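Diol-dehydratase (Roseburia inulinivorans, PDB 5I2A) dehydrates 1,2-propanediol without B12, as a diol dehydratase of the glycyl radical enzyme family. Local coordinates at residues F153-N158 / A453-M458; Y140-T145 / M507-N512; D215-Y220 / Q273-I278; M51-A56 / A522-E527. All blocks are in the same frame, centred on the assembly; numbering follows the deposited sequence.

Overall arrangement
The four contacts are nested along the chain. Contact 4 (51-56 with 522-527) closes the widest loop, contact 2 lies inside it, contact 1 inside that, and contact 3 innermost. In space they form two pairs. Contacts 1 and 2 have centres about 12 Å apart and touch: helix 143-150 is followed in the chain by strand 154-155, and helix 489-521 packs against strand 454-457. Contacts 3 and 4, with centres also about 12 Å apart, meet where Phe526 packs on Val217 and Val275. The pairs are separated by about 26 to 34 Å between centres. Contacts 1, 2 and 4 bring the first 160 residues or so against residues 453 to 527, while contact 3 is shorter-range packing.

Contact 1: F153-N158 / A453-M458; sequences FFTPGN and AAFFNM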
loop_
_atom_site.group_PDB
_atom_site.type_symbol
_atom_site.label_atom_id
_atom_site.label_comp_id
_atom_site.label_asym_id
_atom_site.label_seq_id
_atom_site.Cartn_x
_atom_site.Cartn_y
_atom_site.Cartn_z
ATOM N N PHE A 153 7.401 -28.678 7.162
ATOM C CA PHE A 153 6.302 -29.166 6.332
ATOM C C PHE A 153 6.448 -28.638 4.913
ATOM O O PHE A 153 6.136 -29.339 3.958
ATOM C CB PHE A 153 4.944 -28.774 6.921
ATOM C CG PHE A 153 4.573 -29.592 8.113
ATOM C CD1 PHE A 153 3.923 -30.796 7.958
ATOM C CD2 PHE A 153 4.924 -29.184 9.384
ATOM C CE1 PHE A 153 3.614 -31.567 9.051
ATOM C CE2 PHE A 153 4.607 -29.948 10.490
ATOM C CZ PHE A 153 3.959 -31.135 10.329
ATOM N N PHE A 154 6.925 -27.397 4.797
ATOM C CA PHE A 154 7.122 -26.744 3.513
ATOM C C PHE A 154 8.143 -25.615 3.660
ATOM O O PHE A 154 8.400 -25.152 4.763
ATOM C CB PHE A 154 5.787 -26.189 2.960
ATOM C CG PHE A 154 5.113 -25.194 3.877
ATOM C CD1 PHE A 154 5.466 -23.851 3.850
ATOM C CD2 PHE A 154 4.136 -25.604 4.769
ATOM C CE1 PHE A 154 4.857 -22.932 4.692
ATOM C CE2 PHE A 154 3.520 -24.686 5.623
ATOM C CZ PHE A 154 3.885 -23.356 5.593
ATOM N N THR A 155 8.727 -25.175 2.555
ATOM C CA THR A 155 9.524 -23.949 2.575
ATOM C C THR A 155 9.128 -23.022 1.430
ATOM O O THR A 155 9.112 -23.432 0.275
ATOM C CB THR A 155 11.056 -24.216 2.505
ATOM O OG1 THR A 155 11.727 -22.978 2.243
ATOM C CG2 THR A 155 11.412 -25.205 1.387
ATOM N N PRO A 156 8.782 -21.770 1.767
ATOM C CA PRO A 156 8.499 -20.703 0.816
ATOM C C PRO A 156 9.726 -19.826 0.609
ATOM O O PRO A 156 9.579 -18.676 0.254
ATOM C CB PRO A 156 7.386 -19.917 1.513
ATOM C CG PRO A 156 7.807 -19.975 2.979
ATOM C CD PRO A 156 8.560 -21.311 3.152
ATOM N N GLY A 157 10.916 -20.374 0.822
ATOM C CA GLY A 157 12.132 -19.603 0.665
ATOM C C GLY A 157 12.310 -18.846 -0.649
ATOM O O GLY A 157 12.846 -17.745 -0.642
ATOM N N ASN A 158 11.885 -19.440 -1.764
ATOM C CA ASN A 158 12.216 -18.909 -3.087
ATOM C C ASN A 158 11.966 -17.397 -3.211
ATOM O O ASN A 158 12.913 -16.632 -3.401
ATOM C CB ASN A 158 11.440 -19.662 -4.177
ATOM C CG ASN A 158 12.031 -19.446 -5.569
ATOM O OD1 ASN A 158 13.076 -18.805 -5.720
ATOM N ND2 ASN A 158 11.384 -20.018 -6.587
ATOM N N ALA A 453 6.410 -21.180 -6.053
ATOM C CA ALA A 453 6.131 -20.384 -4.858
ATOM C C ALA A 453 6.573 -21.048 -3.559
ATOM O O ALA A 453 6.804 -20.357 -2.571
ATOM C CB ALA A 453 4.632 -20.054 -4.788
ATOM N N ALA A 454 6.669 -22.377 -3.562
ATOM C CA ALA A 454 7.056 -23.133 -2.366
ATOM C C ALA A 454 7.306 -24.591 -2.688
ATOM O O ALA A 454 6.865 -25.115 -3.720
ATOM C CB ALA A 454 5.971 -23.031 -1.243
ATOM N N PHE A 455 8.024 -25.232 -1.777
ATOM C CA PHE A 455 8.240 -26.665 -1.802
ATOM C C PHE A 455 7.474 -27.274 -0.624
ATOM O O PHE A 455 7.707 -26.893 0.529
ATOM C CB PHE A 455 9.732 -26.987 -1.683
ATOM C CG PHE A 455 10.584 -26.472 -2.824
ATOM C CD1 PHE A 455 10.092 -26.396 -4.113
ATOM C CD2 PHE A 455 11.906 -26.099 -2.594
ATOM C CE1 PHE A 455 10.892 -25.949 -5.164
ATOM C CE2 PHE A 455 12.716 -25.639 -3.637
ATOM C CZ PHE A 455 12.206 -25.565 -4.922
ATOM N N PHE A 456 6.582 -28.216 -0.907
ATOM C CA PHE A 456 5.768 -28.852 0.121
ATOM C C PHE A 456 6.103 -30.336 0.218
ATOM O O PHE A 456 6.004 -31.066 -0.772
ATOM C CB PHE A 456 4.274 -28.672 -0.187
ATOM C CG PHE A 456 3.344 -29.203 0.885
ATOM C CD1 PHE A 456 2.995 -30.551 0.929
ATOM C CD2 PHE A 456 2.790 -28.342 1.826
ATOM C CE1 PHE A 456 2.108 -31.030 1.900
ATOM C CE2 PHE A 456 1.904 -28.814 2.809
ATOM C CZ PHE A 456 1.565 -30.159 2.842
ATOM N N ASN A 457 6.464 -30.777 1.419
ATOM C CA ASN A 457 6.844 -32.171 1.644
ATOM C C ASN A 457 5.617 -33.007 2.018
ATOM O O ASN A 457 5.154 -32.948 3.152
ATOM C CB ASN A 457 7.915 -32.251 2.748
ATOM C CG ASN A 457 8.514 -33.649 2.895
ATOM O OD1 ASN A 457 7.893 -34.645 2.530
ATOM N ND2 ASN A 457 9.738 -33.717 3.423
ATOM N N MET A 458 5.106 -33.789 1.074
ATOM C CA MET A 458 3.896 -34.571 1.322
ATOM C C MET A 458 4.147 -35.717 2.305
ATOM O O MET A 458 3.199 -36.282 2.830
ATOM C CB MET A 458 3.311 -35.129 0.008
ATOM C CG MET A 458 2.982 -34.056 -1.048
ATOM S SD MET A 458 2.492 -34.753 -2.643
ATOM C CE MET A 458 1.178 -35.830 -2.121
HETATM O O HOH W 1 8.337 -18.188 -2.091
#
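Phe153 meets Asn457 at one end of an antiparallel pairing between the short strand 154-155 and strand 454-457. The latter runs parallel to strand 548-556 on its other side, so strand 154-155 extends a mixed sheet of the pyruvate formate lyase-like fold. Phe153 O accepts a hydrogen bond from Asn457 N at 2.9 Å. The same oxygen sits 4.1 Å above one face of the Phe456 ring, nearer the ring's border than its centre.

Phe154 and Phe456 form a non-hydrogen-bonded pair. Phe154 CB touches Phe456 CD2 at 3.9 Å. With chi1 at 59°, CG lies between the backbone N and the carbonyl carbon, and the ring turns from the partner strand onto helix 143-150.

Thr155 and Phe455 are the hydrogen-bonded pair, tied by Thr155 N to Phe455 O at 2.8 Å and by Phe455 N to Thr155 O at 2.9 Å. Their side chains lie alongside each other, with Thr155 CG2 on Phe455 CB. Thr155 OG1 accepts from Gly157 N at 3.1 Å, an ST turn that ends the strand. With an alanine here, Gly157 N would probably be left without this acceptor and a gap would open beside Phe455.

Pro156 packs loosely on Ala454, with Pro156 CA 4.0 Å from Ala454 CB. Beyond it, one water donates to both Pro156 O and Ala453 O, each 2.7 Å away.

Contact 2: Y140-T145 / M507-N512; sequences YMAPET and MVNADN
Asn509 points its amide at the start of helix 143-150 and crosses the side chain of Thr145 at a slant. Its CG is anti to the backbone N (chi1 -177°), which carries the amide out from helix 489-521 to the turn at Ala142. Asn509 OD1 takes two hydrogen bonds there. Ala142 N donates at 3.0 Å along a nearly straight line, 170° at the hydrogen, and is tilted moderately from the carbonyl plane. Thr145 OG1 donates at 2.8 Å from well above that plane. Both donors come from the same face of the amide.

Ala142 is the N-cap residue of helix 143-150 and has no polar side chain of its own. The asparagine of another helix thus grips both the N-cap backbone N and the threonine in the helix's first turn.

The other branch of Thr145, CG2, packs on Ala510 CB at 3.6 Å. Met141 runs out extended, and its CE ends 3.9 Å from Ala510 O. At the other end of the amide, Asn509 ND2 donates to a water at 2.9 Å, and that water donates to Tyr140 O at 2.6 Å. The same ND2 also bonds Phe195 O of the second subunit, so this group belongs to the dimer interface too. A leucine in place of Asn509 would probably leave Thr145 OG1 and Ala142 N without their shared acceptor and Phe195 O of the second subunit without this donor. Tyr140 O has a further partner across the interface, Ser201 OG of the second subunit.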
loop_
_atom_site.group_PDB
_atom_site.type_symbol
_atom_site.label_atom_id
_atom_site.label_comp_id
_atom_site.label_asym_id
_atom_site.label_seq_id
_atom_site.Cartn_x
_atom_site.Cartn_y
_atom_site.Cartn_z
ATOM N N TYR A 140 3.839 -10.727 8.283
ATOM C CA TYR A 140 2.501 -11.036 7.784
ATOM C C TYR A 140 2.125 -12.526 7.897
ATOM O O TYR A 140 1.025 -12.908 7.525
ATOM C CB TYR A 140 2.364 -10.594 6.325
ATOM C CG TYR A 140 1.881 -9.175 6.112
ATOM C CD1 TYR A 140 0.835 -8.635 6.872
ATOM C CD2 TYR A 140 2.443 -8.387 5.116
ATOM C CE1 TYR A 140 0.382 -7.339 6.634
ATOM C CE2 TYR A 140 2.008 -7.100 4.886
ATOM C CZ TYR A 140 0.982 -6.578 5.633
ATOM O OH TYR A 140 0.567 -5.293 5.348
ATOM N N MET A 141 3.035 -13.359 8.395
ATOM C CA MET A 141 2.767 -14.790 8.513
ATOM C C MET A 141 2.164 -15.162 9.870
ATOM O O MET A 141 2.629 -14.690 10.891
ATOM C CB MET A 141 4.051 -15.594 8.299
ATOM C CG MET A 141 4.658 -15.413 6.933
ATOM S SD MET A 141 6.162 -16.364 6.708
ATOM C CE MET A 141 6.670 -15.781 5.089
ATOM N N ALA A 142 1.151 -16.023 9.874
ATOM C CA ALA A 142 0.573 -16.502 11.126
ATOM C C ALA A 142 1.584 -17.292 11.963
ATOM O O ALA A 142 2.514 -17.884 11.416
ATOM C CB ALA A 142 -0.649 -17.346 10.849
ATOM N N PRO A 143 1.423 -17.273 13.302
ATOM C CA PRO A 143 2.312 -18.070 14.156
ATOM C C PRO A 143 2.278 -19.556 13.791
ATOM O O PRO A 143 3.311 -20.204 13.829
ATOM C CB PRO A 143 1.753 -17.845 15.565
ATOM C CG PRO A 143 1.027 -16.540 15.487
ATOM C CD PRO A 143 0.455 -16.490 14.091
ATOM N N GLU A 144 1.105 -20.072 13.437
ATOM C CA GLU A 144 0.976 -21.476 13.066
ATOM C C GLU A 144 1.771 -21.769 11.785
ATOM O O GLU A 144 2.337 -22.842 11.632
ATOM C CB GLU A 144 -0.501 -21.862 12.889
ATOM C CG GLU A 144 -1.307 -21.908 14.203
ATOM C CD GLU A 144 -1.790 -20.538 14.684
ATOM O OE1 GLU A 144 -1.369 -19.498 14.141
ATOM O OE2 GLU A 144 -2.615 -20.501 15.610
ATOM N N THR A 145 1.805 -20.797 10.883
ATOM C CA THR A 145 2.596 -20.883 9.667
ATOM C C THR A 145 4.093 -20.956 9.964
ATOM O O THR A 145 4.815 -21.770 9.374
ATOM C CB THR A 145 2.311 -19.681 8.751
ATOM O OG1 THR A 145 0.910 -19.639 8.456
ATOM C CG2 THR A 145 3.106 -19.778 7.462
ATOM N N MET A 507 0.684 -23.171 4.110
ATOM C CA MET A 507 1.562 -22.832 3.003
ATOM C C MET A 507 0.949 -21.679 2.198
ATOM O O MET A 507 1.655 -20.774 1.781
ATOM C CB MET A 507 1.811 -24.041 2.094
ATOM C CG MET A 507 2.710 -23.728 0.900
ATOM S SD MET A 507 3.108 -25.155 -0.109
ATOM C CE MET A 507 1.513 -25.766 -0.637
ATOM N N VAL A 508 -0.367 -21.722 2.008
ATOM C CA VAL A 508 -1.085 -20.644 1.325
ATOM C C VAL A 508 -0.898 -19.339 2.127
ATOM O O VAL A 508 -0.618 -18.286 1.564
ATOM C CB VAL A 508 -2.587 -20.982 1.135
ATOM C CG1 VAL A 508 -3.373 -19.773 0.588
ATOM C CG2 VAL A 508 -2.762 -22.209 0.209
ATOM N N ASN A 509 -0.993 -19.433 3.445
ATOM C CA ASN A 509 -0.744 -18.267 4.292
ATOM C C ASN A 509 0.665 -17.688 4.072
ATOM O O ASN A 509 0.823 -16.483 3.921
ATOM C CB ASN A 509 -0.950 -18.629 5.774
ATOM C CG ASN A 509 -0.787 -17.430 6.703
ATOM O OD1 ASN A 509 0.280 -17.224 7.264
ATOM N ND2 ASN A 509 -1.853 -16.642 6.868
ATOM N N ALA A 510 1.672 -18.555 4.006
ATOM C CA ALA A 510 3.057 -18.110 3.836
ATOM C C ALA A 510 3.264 -17.401 2.484
ATOM O O ALA A 510 3.837 -16.314 2.419
ATOM C CB ALA A 510 4.023 -19.296 3.977
ATOM N N ASP A 511 2.793 -18.019 1.412
ATOM C CA ASP A 511 2.954 -17.427 0.087
ATOM C C ASP A 511 2.164 -16.122 -0.048
ATOM O O ASP A 511 2.663 -15.155 -0.610
ATOM C CB ASP A 511 2.525 -18.415 -1.006
ATOM C CG ASP A 511 3.617 -19.386 -1.368
ATOM O OD1 ASP A 511 4.808 -19.000 -1.314
ATOM O OD2 ASP A 511 3.284 -20.527 -1.723
ATOM N N ASN A 512 0.939 -16.101 0.469
ATOM C CA ASN A 512 0.128 -14.887 0.411
ATOM C C ASN A 512 0.796 -13.754 1.204
ATOM O O ASN A 512 0.772 -12.606 0.789
ATOM C CB ASN A 512 -1.302 -15.147 0.924
ATOM C CG ASN A 512 -2.153 -15.931 -0.086
ATOM O OD1 ASN A 512 -1.731 -16.166 -1.217
ATOM N ND2 ASN A 512 -3.361 -16.305 0.317
HETATM O O HOH W 2 -1.019 -14.276 8.349
#

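Contact 3: D215-Y220 / Q273-I278; sequences DAVITY and QQVLQI
Tyr220 reaches from helix 200-233 to Gln274 and Val275 on helix 262-279, the denser part of this helix-helix packing within the pyruvate formate lyase-like region. The axes of the short segments are 11.5 Å apart at 122°, so they meet through side chains alone. Chi1 near 180° (-170°) extends the Tyr220 ring away from its backbone N toward helix 262-279. Tyr220 CD2 rests on Val275 CG1 at 3.9 Å. Tyr220 and Gln274 cross at about a right angle, with ring and amide planes 62° apart. Gln274 NE2 gives Tyr220 OH a weak, bent hydrogen bond of 3.1 Å. Ile278 CD1 is the loose edge here, 4.3 Å from Tyr220 OH.

The other part is smaller and purely apolar: Val217 CG2 meets Val275 CG2 at 4.0 Å. It is not a solvent side: Phe526 of helix 525-529 and Phe57 and Leu61 of helix 49-63 pack round Val217.

Stronger polar partners lie outside, Tyr224 OH for Tyr220 and Thr78 OG1 for Gln274 NE2. Gln274 OE1 is buried without a hydrogen-bond partner, in the ring plane at the edge of Tyr220, 3.6 Å from Tyr220 CE2. The slightly positive ring hydrogens would probably only partly offset its partial negative charge.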
loop_
_atom_site.group_PDB
_atom_site.type_symbol
_atom_site.label_atom_id
_atom_site.label_comp_id
_atom_site.label_asym_id
_atom_site.label_seq_id
_atom_site.Cartn_x
_atom_site.Cartn_y
_atom_site.Cartn_z
ATOM N N ASP A 215 13.661 4.282 -20.531
ATOM C CA ASP A 215 14.793 5.137 -20.876
ATOM C C ASP A 215 16.094 4.674 -20.206
ATOM O O ASP A 215 17.168 4.825 -20.779
ATOM C CB ASP A 215 14.492 6.595 -20.531
ATOM C CG ASP A 215 13.534 7.235 -21.529
ATOM O OD1 ASP A 215 13.551 6.825 -22.709
ATOM O OD2 ASP A 215 12.760 8.134 -21.142
ATOM N N ALA A 216 15.994 4.085 -19.016
ATOM C CA ALA A 216 17.155 3.504 -18.352
ATOM C C ALA A 216 17.783 2.353 -19.163
ATOM O O ALA A 216 18.996 2.228 -19.250
ATOM C CB ALA A 216 16.772 3.014 -16.967
ATOM N N VAL A 217 16.948 1.506 -19.743
ATOM C CA VAL A 217 17.454 0.389 -20.525
ATOM C C VAL A 217 18.069 0.907 -21.836
ATOM O O VAL A 217 19.075 0.392 -22.300
ATOM C CB VAL A 217 16.348 -0.631 -20.826
ATOM C CG1 VAL A 217 16.877 -1.762 -21.707
ATOM C CG2 VAL A 217 15.754 -1.181 -19.516
ATOM N N ILE A 218 17.457 1.929 -22.423
ATOM C CA ILE A 218 17.978 2.527 -23.638
ATOM C C ILE A 218 19.347 3.109 -23.348
ATOM O O ILE A 218 20.308 2.872 -24.085
ATOM C CB ILE A 218 17.048 3.612 -24.184
ATOM C CG1 ILE A 218 15.746 2.972 -24.661
ATOM C CG2 ILE A 218 17.745 4.397 -25.305
ATOM C CD1 ILE A 218 14.634 3.946 -24.998
ATOM N N THR A 219 19.424 3.839 -22.243
ATOM C CA THR A 219 20.685 4.357 -21.746
ATOM C C THR A 219 21.720 3.251 -21.599
ATOM O O THR A 219 22.886 3.420 -21.971
ATOM C CB THR A 219 20.503 5.048 -20.390
ATOM O OG1 THR A 219 19.727 6.236 -20.566
ATOM C CG2 THR A 219 21.858 5.403 -19.781
ATOM N N TYR A 220 21.289 2.121 -21.046
ATOM C CA TYR A 220 22.197 1.012 -20.786
ATOM C C TYR A 220 22.818 0.509 -22.092
ATOM O O TYR A 220 24.027 0.348 -22.191
ATOM C CB TYR A 220 21.464 -0.132 -20.071
ATOM C CG TYR A 220 22.378 -1.218 -19.554
ATOM C CD1 TYR A 220 23.316 -0.946 -18.578
ATOM C CD2 TYR A 220 22.286 -2.518 -20.033
ATOM C CE1 TYR A 220 24.150 -1.936 -18.090
ATOM C CE2 TYR A 220 23.107 -3.513 -19.551
ATOM C CZ TYR A 220 24.042 -3.215 -18.586
ATOM O OH TYR A 220 24.872 -4.198 -18.118
ATOM N N GLN A 273 16.503 -9.872 -21.703
ATOM C CA GLN A 273 16.800 -11.027 -20.848
ATOM C C GLN A 273 17.694 -10.640 -19.677
ATOM O O GLN A 273 17.492 -11.093 -18.553
ATOM C CB GLN A 273 17.479 -12.144 -21.647
ATOM C CG GLN A 273 17.698 -13.438 -20.861
ATOM C CD GLN A 273 16.395 -14.194 -20.580
ATOM O OE1 GLN A 273 15.349 -13.899 -21.164
ATOM N NE2 GLN A 273 16.463 -15.178 -19.682
ATOM N N GLN A 274 18.692 -9.814 -19.959
ATOM C CA GLN A 274 19.651 -9.411 -18.950
ATOM C C GLN A 274 19.073 -8.414 -17.938
ATOM O O GLN A 274 19.161 -8.641 -16.732
ATOM C CB GLN A 274 20.899 -8.806 -19.604
ATOM C CG GLN A 274 21.990 -8.474 -18.590
ATOM C CD GLN A 274 23.017 -7.473 -19.122
ATOM O OE1 GLN A 274 22.904 -6.991 -20.248
ATOM N NE2 GLN A 274 24.017 -7.167 -18.312
ATOM N N VAL A 275 18.482 -7.318 -18.414
ATOM C CA VAL A 275 18.123 -6.251 -17.480
ATOM C C VAL A 275 16.952 -6.645 -16.575
ATOM O O VAL A 275 16.855 -6.149 -15.463
ATOM C CB VAL A 275 17.782 -4.916 -18.189
ATOM C CG1 VAL A 275 18.994 -4.398 -18.959
ATOM C CG2 VAL A 275 16.534 -5.052 -19.078
ATOM N N LEU A 276 16.085 -7.545 -17.042
ATOM C CA LEU A 276 15.023 -8.081 -16.197
ATOM C C LEU A 276 15.628 -8.661 -14.923
ATOM O O LEU A 276 15.035 -8.564 -13.858
ATOM C CB LEU A 276 14.203 -9.146 -16.933
ATOM C CG LEU A 276 13.206 -8.624 -17.974
ATOM C CD1 LEU A 276 12.650 -9.777 -18.779
ATOM C CD2 LEU A 276 12.067 -7.827 -17.314
ATOM N N GLN A 277 16.823 -9.235 -15.044
ATOM C CA GLN A 277 17.469 -9.914 -13.921
ATOM C C GLN A 277 18.433 -9.001 -13.155
ATOM O O GLN A 277 19.026 -9.397 -12.152
ATOM C CB GLN A 277 18.167 -11.184 -14.426
ATOM C CG GLN A 277 17.109 -12.154 -14.993
ATOM C CD GLN A 277 17.668 -13.436 -15.517
ATOM O OE1 GLN A 277 17.894 -14.375 -14.764
ATOM N NE2 GLN A 277 17.869 -13.501 -16.831
ATOM N N ILE A 278 18.554 -7.772 -13.632
ATOM C CA ILE A 278 19.131 -6.689 -12.855
ATOM C C ILE A 278 18.015 -6.008 -12.040
ATOM O O ILE A 278 18.192 -5.716 -10.870
ATOM C CB ILE A 278 19.841 -5.662 -13.768
ATOM C CG1 ILE A 278 21.096 -6.281 -14.396
ATOM C CG2 ILE A 278 20.199 -4.388 -13.006
ATOM C CD1 ILE A 278 21.784 -5.349 -15.397
#

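Contact 4: M51-A56 / A522-E527; sequences MRKARA and APLPFE
Lys53 and Ala54 of helix 49-63 run beside Leu524 and Pro525, with CA atoms 6.9 Å apart for Lys53 and Leu524 and 6.5 Å for Ala54 and Pro525. No hydrogen bond joins the two segments. Lys53 carries most of the contact through its aliphatic chain. The chain is bent at both chi2 (-71°) and chi3 (-68°), and these bends curl it round the carbonyl oxygen of Pro523. Lys53 CG lies 3.4 Å from Pro523 O, and Lys53 CE returns to 3.6 Å from the same atom. The side chain crosses the Pro523 ring at a slant, with Lys53 CG near Pro523 CD.

The partner segment holds the linker after helix 489-521 and the first turn of helix 525-529. Leu524 is the N-cap residue and Pro525 opens the new helix, a place where a proline's missing N-H costs no helix bond. Glu279 of helix 262-279 accepts from Phe526 N and Glu527 N in that first turn.

Leu524 reaches back across the lysine, with CD2 4.0 Å from Lys53 CE. One residue further on, Ala54 CB packs on Pro525 CG at 4.1 Å. Pro525 also touches Ser213 of helix 200-233, and Phe41 of helix 32-43 packs on Lys53.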
loop_
_atom_site.group_PDB
_atom_site.type_symbol
_atom_site.label_atom_id
_atom_site.label_comp_id
_atom_site.label_asym_id
_atom_site.label_seq_id
_atom_site.Cartn_x
_atom_site.Cartn_y
_atom_site.Cartn_z
ATOM N N MET A 51 7.900 4.638 -7.907
ATOM C CA MET A 51 8.770 5.661 -8.482
ATOM C C MET A 51 10.192 5.462 -7.962
ATOM O O MET A 51 11.166 5.596 -8.706
ATOM C CB MET A 51 8.268 7.073 -8.156
ATOM C CG MET A 51 9.179 8.189 -8.680
ATOM S SD MET A 51 9.484 8.114 -10.463
ATOM C CE MET A 51 7.816 8.293 -11.110
ATOM N N ARG A 52 10.310 5.106 -6.691
ATOM C CA ARG A 52 11.627 4.835 -6.132
ATOM C C ARG A 52 12.283 3.636 -6.830
ATOM O O ARG A 52 13.495 3.658 -7.058
ATOM C CB ARG A 52 11.543 4.599 -4.627
ATOM C CG ARG A 52 10.970 5.809 -3.855
ATOM C CD ARG A 52 10.992 5.569 -2.356
ATOM N NE ARG A 52 12.337 5.640 -1.797
ATOM C CZ ARG A 52 12.670 5.177 -0.596
ATOM N NH1 ARG A 52 11.762 4.585 0.167
ATOM N NH2 ARG A 52 13.913 5.295 -0.155
ATOM N N LYS A 53 11.495 2.615 -7.179
ATOM C CA LYS A 53 12.040 1.430 -7.874
ATOM C C LYS A 53 12.537 1.806 -9.274
ATOM O O LYS A 53 13.585 1.339 -9.714
ATOM C CB LYS A 53 10.995 0.305 -8.002
ATOM C CG LYS A 53 10.430 -0.244 -6.702
ATOM C CD LYS A 53 11.428 -1.059 -5.945
ATOM C CE LYS A 53 11.744 -2.345 -6.703
ATOM N NZ LYS A 53 12.887 -3.020 -6.080
ATOM N N ALA A 54 11.762 2.639 -9.967
ATOM C CA ALA A 54 12.118 3.103 -11.307
ATOM C C ALA A 54 13.409 3.898 -11.265
ATOM O O ALA A 54 14.307 3.670 -12.076
ATOM C CB ALA A 54 11.003 3.941 -11.910
ATOM N N ARG A 55 13.502 4.810 -10.299
ATOM C CA ARG A 55 14.689 5.633 -10.133
ATOM C C ARG A 55 15.902 4.786 -9.749
ATOM O O ARG A 55 17.001 5.063 -10.184
ATOM C CB ARG A 55 14.457 6.727 -9.082
ATOM C CG ARG A 55 13.481 7.817 -9.531
ATOM C CD ARG A 55 14.064 8.670 -10.640
ATOM N NE ARG A 55 13.179 9.780 -10.990
ATOM C CZ ARG A 55 13.235 10.439 -12.142
ATOM N NH1 ARG A 55 14.135 10.092 -13.057
ATOM N NH2 ARG A 55 12.392 11.437 -12.384
ATOM N N ALA A 56 15.702 3.760 -8.933
ATOM C CA ALA A 56 16.820 2.907 -8.563
ATOM C C ALA A 56 17.287 2.081 -9.783
ATOM O O ALA A 56 18.474 1.954 -10.022
ATOM C CB ALA A 56 16.447 2.013 -7.396
ATOM N N ALA A 522 8.048 -4.059 -3.556
ATOM C CA ALA A 522 8.829 -4.309 -4.764
ATOM C C ALA A 522 8.023 -4.452 -6.069
ATOM O O ALA A 522 8.174 -5.449 -6.768
ATOM C CB ALA A 522 9.704 -5.571 -4.552
ATOM N N PRO A 523 7.187 -3.447 -6.406
ATOM C CA PRO A 523 6.582 -3.433 -7.741
ATOM C C PRO A 523 7.668 -3.191 -8.787
ATOM O O PRO A 523 8.624 -2.476 -8.509
ATOM C CB PRO A 523 5.599 -2.268 -7.677
ATOM C CG PRO A 523 6.261 -1.297 -6.718
ATOM C CD PRO A 523 6.941 -2.186 -5.677
ATOM N N LEU A 524 7.537 -3.798 -9.958
ATOM C CA LEU A 524 8.580 -3.724 -10.970
ATOM C C LEU A 524 8.042 -3.103 -12.234
ATOM O O LEU A 524 7.360 -3.756 -13.008
ATOM C CB LEU A 524 9.137 -5.113 -11.261
ATOM C CG LEU A 524 9.626 -5.911 -10.058
ATOM C CD1 LEU A 524 10.090 -7.297 -10.500
ATOM C CD2 LEU A 524 10.754 -5.156 -9.345
ATOM N N PRO A 525 8.330 -1.820 -12.444
ATOM C CA PRO A 525 7.766 -1.178 -13.631
ATOM C C PRO A 525 8.310 -1.729 -14.942
ATOM O O PRO A 525 7.538 -1.765 -15.890
ATOM C CB PRO A 525 8.141 0.300 -13.456
ATOM C CG PRO A 525 9.111 0.340 -12.333
ATOM C CD PRO A 525 8.908 -0.862 -11.496
ATOM N N PHE A 526 9.565 -2.168 -15.014
ATOM C CA PHE A 526 10.043 -2.612 -16.326
ATOM C C PHE A 526 9.484 -3.986 -16.712
ATOM O O PHE A 526 8.945 -4.152 -17.812
ATOM C CB PHE A 526 11.580 -2.636 -16.439
ATOM C CG PHE A 526 12.035 -2.859 -17.856
ATOM C CD1 PHE A 526 11.744 -1.906 -18.833
ATOM C CD2 PHE A 526 12.664 -4.040 -18.235
ATOM C CE1 PHE A 526 12.103 -2.106 -20.165
ATOM C CE2 PHE A 526 13.040 -4.250 -19.566
ATOM C CZ PHE A 526 12.752 -3.281 -20.533
ATOM N N GLU A 527 9.599 -4.968 -15.826
ATOM C CA GLU A 527 8.956 -6.258 -16.081
ATOM C C GLU A 527 7.444 -6.087 -16.343
ATOM O O GLU A 527 6.893 -6.706 -17.252
ATOM C CB GLU A 527 9.190 -7.217 -14.922
ATOM C CG GLU A 527 8.735 -8.653 -15.191
ATOM C CD GLU A 527 7.311 -8.929 -14.753
ATOM O OE1 GLU A 527 6.743 -8.109 -14.000
ATOM O OE2 GLU A 527 6.758 -9.975 -15.159
#